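PDB 6P77: aromatic-ring-hydroxylating dioxygenase beta subunit from Catenulispora acidiphila, which is of unknown function but belongs to the NTF2-like superfamily, possibly linked to polyketide biosynthesis, and may have dioxygenase activity. Local coordinates for residues D90-A95 / V120-A125. Residues are numbered along the deposited sequence; the frame is centred on the assembly and turned at random.
Sequences DSAVQA and VLVRGA
Val93 and Leu121 face each other as an antiparallel hydrogen-bonded pair, joined by Val93 N to Leu121 O and Leu121 N to Val93 O, each 2.8 Å, while the axes of strands 92-95 and 120-123 run at 151°. Both bonds are close to straight. Each acceptor also receives a CA-H contact, Ala92 CA standing 3.2 Å from Leu121 O and Val120 CA 3.4 Å from Val93 O.

The side chains of Val93 and Leu121 leave the sheet on the same face and run alongside each other. With chi1 at 57°, CG1 of Val93 is turned across to its neighbour and comes within 3.6 Å of Leu121 CB. Farther out, Leu121 CD1 reaches both this methyl and the CB of Ala95, the latter at 4.1 Å. Helix 2-23 packs over Val93 and Leu121, with Leu7 against Val93 and Val11 and His14 against Leu121, while Ala95 touches Leu80 of strand 71-83. Arg123 also leaves toward helix 2-23, its NH1 salt-bridged to Glu10 and hydrogen-bonded to the carbonyl of Gly127.

The other face carries Ala92, Val120 and Val122. Here the contact is thinner: Ala92 CB lies 3.9 Å from Val122 CG1 and 4.3 Å from Val120 CG1.

This is the open end of the long hairpin 92-105/108-123 in the curved sheet of the NTF2-like fold. Its chemistry is two-sided: paired amides fix the strand register at Val93 and Leu121, and their buried aliphatic groups give helix 2-23 a greasy surface to rest on, next to the salt bridge from Arg123 to Glu10 of that helix.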
ATOM      1  N   ASP A  90     -12.593  19.275 -15.662  1.00113.97           N
ATOM      2  CA  ASP A  90     -11.779  20.374 -15.154  1.00112.13           C
ATOM      3  C   ASP A  90     -11.968  20.597 -13.645  1.00112.93           C
ATOM      4  O   ASP A  90     -11.517  21.614 -13.107  1.00124.95           O
ATOM      5  CB  ASP A  90     -12.105  21.673 -15.916  1.00112.02           C
ATOM      6  CG  ASP A  90     -11.749  21.601 -17.395  1.00118.49           C
ATOM      7  OD1 ASP A  90     -12.132  20.614 -18.061  1.00125.09           O
ATOM      8  OD2 ASP A  90     -11.100  22.545 -17.900  1.00110.41           O
ATOM      9  N   SER A  91     -12.634  19.652 -12.964  1.00 99.30           N
ATOM     10  CA  SER A  91     -12.984  19.816 -11.549  1.00 90.35           C
ATOM     11  C   SER A  91     -13.496  18.569 -10.797  1.00 88.61           C
ATOM     12  O   SER A  91     -13.744  18.654  -9.593  1.00 86.02           O
ATOM     13  CB  SER A  91     -14.040  20.908 -11.406  1.00 94.64           C
ATOM     14  OG  SER A  91     -15.243  20.516 -12.053  1.00 91.61           O
ATOM     15  N   ALA A  92     -13.720  17.455 -11.515  1.00 70.01           N
ATOM     16  CA  ALA A  92     -13.873  16.149 -10.897  1.00 60.36           C
ATOM     17  C   ALA A  92     -12.708  15.263 -11.318  1.00 57.96           C
ATOM     18  O   ALA A  92     -12.244  15.316 -12.444  1.00 65.92           O
ATOM     19  CB  ALA A  92     -15.212  15.500 -11.246  1.00 55.01           C
ATOM     20  N   VAL A  93     -12.238  14.439 -10.382  1.00 51.56           N
ATOM     21  CA  VAL A  93     -11.166  13.493 -10.628  1.00 50.93           C
ATOM     22  C   VAL A  93     -11.673  12.065 -10.381  1.00 45.43           C
ATOM     23  O   VAL A  93     -12.396  11.774  -9.428  1.00 44.24           O
ATOM     24  CB  VAL A  93      -9.877  13.825  -9.822  1.00 52.88           C
ATOM     25  CG1 VAL A  93     -10.134  13.882  -8.326  1.00 56.18           C
ATOM     26  CG2 VAL A  93      -8.795  12.801 -10.089  1.00 57.67           C
ATOM     27  N   GLN A  94     -11.298  11.164 -11.287  1.00 43.53           N
ATOM     28  CA  GLN A  94     -11.594   9.760 -11.169  1.00 43.10           C
ATOM     29  C   GLN A  94     -10.377   9.078 -10.573  1.00 37.34           C
ATOM     30  O   GLN A  94      -9.267   9.383 -10.923  1.00 36.27           O
ATOM     31  CB  GLN A  94     -11.917   9.214 -12.535  1.00 47.05           C
ATOM     32  CG  GLN A  94     -12.020   7.723 -12.617  1.00 55.68           C
ATOM     33  CD  GLN A  94     -12.418   7.301 -14.004  1.00 64.66           C
ATOM     34  OE1 GLN A  94     -13.522   7.636 -14.467  1.00 64.59           O
ATOM     35  NE2 GLN A  94     -11.526   6.579 -14.684  1.00 58.79           N
ATOM     36  N   ALA A  95     -10.615   8.132  -9.668  1.00 41.47           N
ATOM     37  CA  ALA A  95      -9.578   7.388  -8.994  1.00 40.59           C
ATOM     38  C   ALA A  95      -9.884   5.888  -9.070  1.00 40.58           C
ATOM     39  O   ALA A  95     -10.872   5.420  -8.486  1.00 37.71           O
ATOM     40  CB  ALA A  95      -9.514   7.833  -7.536  1.00 41.77           C
ATOM     41  N   VAL A 120     -15.077   8.819  -7.621  1.00 40.23           N
ATOM     42  CA  VAL A 120     -15.113  10.089  -8.299  1.00 39.73           C
ATOM     43  C   VAL A 120     -15.084  11.121  -7.200  1.00 39.26           C
ATOM     44  O   VAL A 120     -15.899  11.076  -6.300  1.00 35.76           O
ATOM     45  CB  VAL A 120     -16.343  10.245  -9.230  1.00 43.84           C
ATOM     46  CG1 VAL A 120     -16.414  11.639  -9.838  1.00 41.62           C
ATOM     47  CG2 VAL A 120     -16.283   9.211 -10.340  1.00 45.38           C
ATOM     48  N   LEU A 121     -14.119  12.047  -7.295  1.00 41.60           N
ATOM     49  CA  LEU A 121     -13.861  13.031  -6.273  1.00 41.85           C
ATOM     50  C   LEU A 121     -14.098  14.428  -6.840  1.00 44.11           C
ATOM     51  O   LEU A 121     -13.755  14.705  -7.998  1.00 40.81           O
ATOM     52  CB  LEU A 121     -12.426  12.896  -5.767  1.00 46.20           C
ATOM     53  CG  LEU A 121     -12.086  11.523  -5.166  1.00 47.45           C
ATOM     54  CD1 LEU A 121     -10.656  11.136  -5.410  1.00 51.13           C
ATOM     55  CD2 LEU A 121     -12.342  11.498  -3.694  1.00 54.31           C
ATOM     56  N   VAL A 122     -14.680  15.298  -6.006  1.00 41.21           N
ATOM     57  CA  VAL A 122     -14.839  16.703  -6.292  1.00 40.74           C
ATOM     58  C   VAL A 122     -14.354  17.489  -5.090  1.00 38.72           C
ATOM     59  O   VAL A 122     -14.029  16.952  -4.061  1.00 36.98           O
ATOM     60  CB  VAL A 122     -16.322  17.062  -6.601  1.00 44.24           C
ATOM     61  CG1 VAL A 122     -16.845  16.279  -7.793  1.00 41.66           C
ATOM     62  CG2 VAL A 122     -17.202  16.826  -5.376  1.00 46.26           C
ATOM     63  N   ARG A 123     -14.288  18.803  -5.259  1.00 48.14           N
ATOM     64  CA  ARG A 123     -13.874  19.725  -4.204  1.00 53.56           C
ATOM     65  C   ARG A 123     -15.102  20.474  -3.653  1.00 52.23           C
ATOM     66  O   ARG A 123     -15.856  21.050  -4.420  1.00 57.87           O
ATOM     67  CB  ARG A 123     -12.864  20.688  -4.808  1.00 53.69           C
ATOM     68  CG  ARG A 123     -11.795  21.076  -3.843  1.00 61.81           C
ATOM     69  CD  ARG A 123     -10.671  21.781  -4.544  1.00 62.73           C
ATOM     70  NE  ARG A 123      -9.684  20.889  -5.134  1.00 58.65           N
ATOM     71  CZ  ARG A 123      -8.754  20.218  -4.459  1.00 50.40           C
ATOM     72  NH1 ARG A 123      -8.702  20.220  -3.118  1.00 47.52           N
ATOM     73  NH2 ARG A 123      -7.881  19.504  -5.148  1.00 48.54           N
ATOM     74  N   GLY A 124     -15.312  20.393  -2.332  1.00 52.85           N
ATOM     75  CA  GLY A 124     -16.371  21.086  -1.628  1.00 51.52           C
ATOM     76  C   GLY A 124     -16.101  22.578  -1.483  1.00 59.47           C
ATOM     77  O   GLY A 124     -15.006  23.044  -1.811  1.00 56.00           O
ATOM     78  N   ALA A 125     -17.097  23.322  -0.979  1.00 68.08           N
ATOM     79  CA  ALA A 125     -17.027  24.787  -0.849  1.00 72.78           C
ATOM     80  C   ALA A 125     -15.809  25.336  -0.093  1.00 70.85           C
ATOM     81  O   ALA A 125     -15.347  26.423  -0.402  1.00 77.69           O
ATOM     82  CB  ALA A 125     -18.299  25.311  -0.207  1.00 84.64           C
TER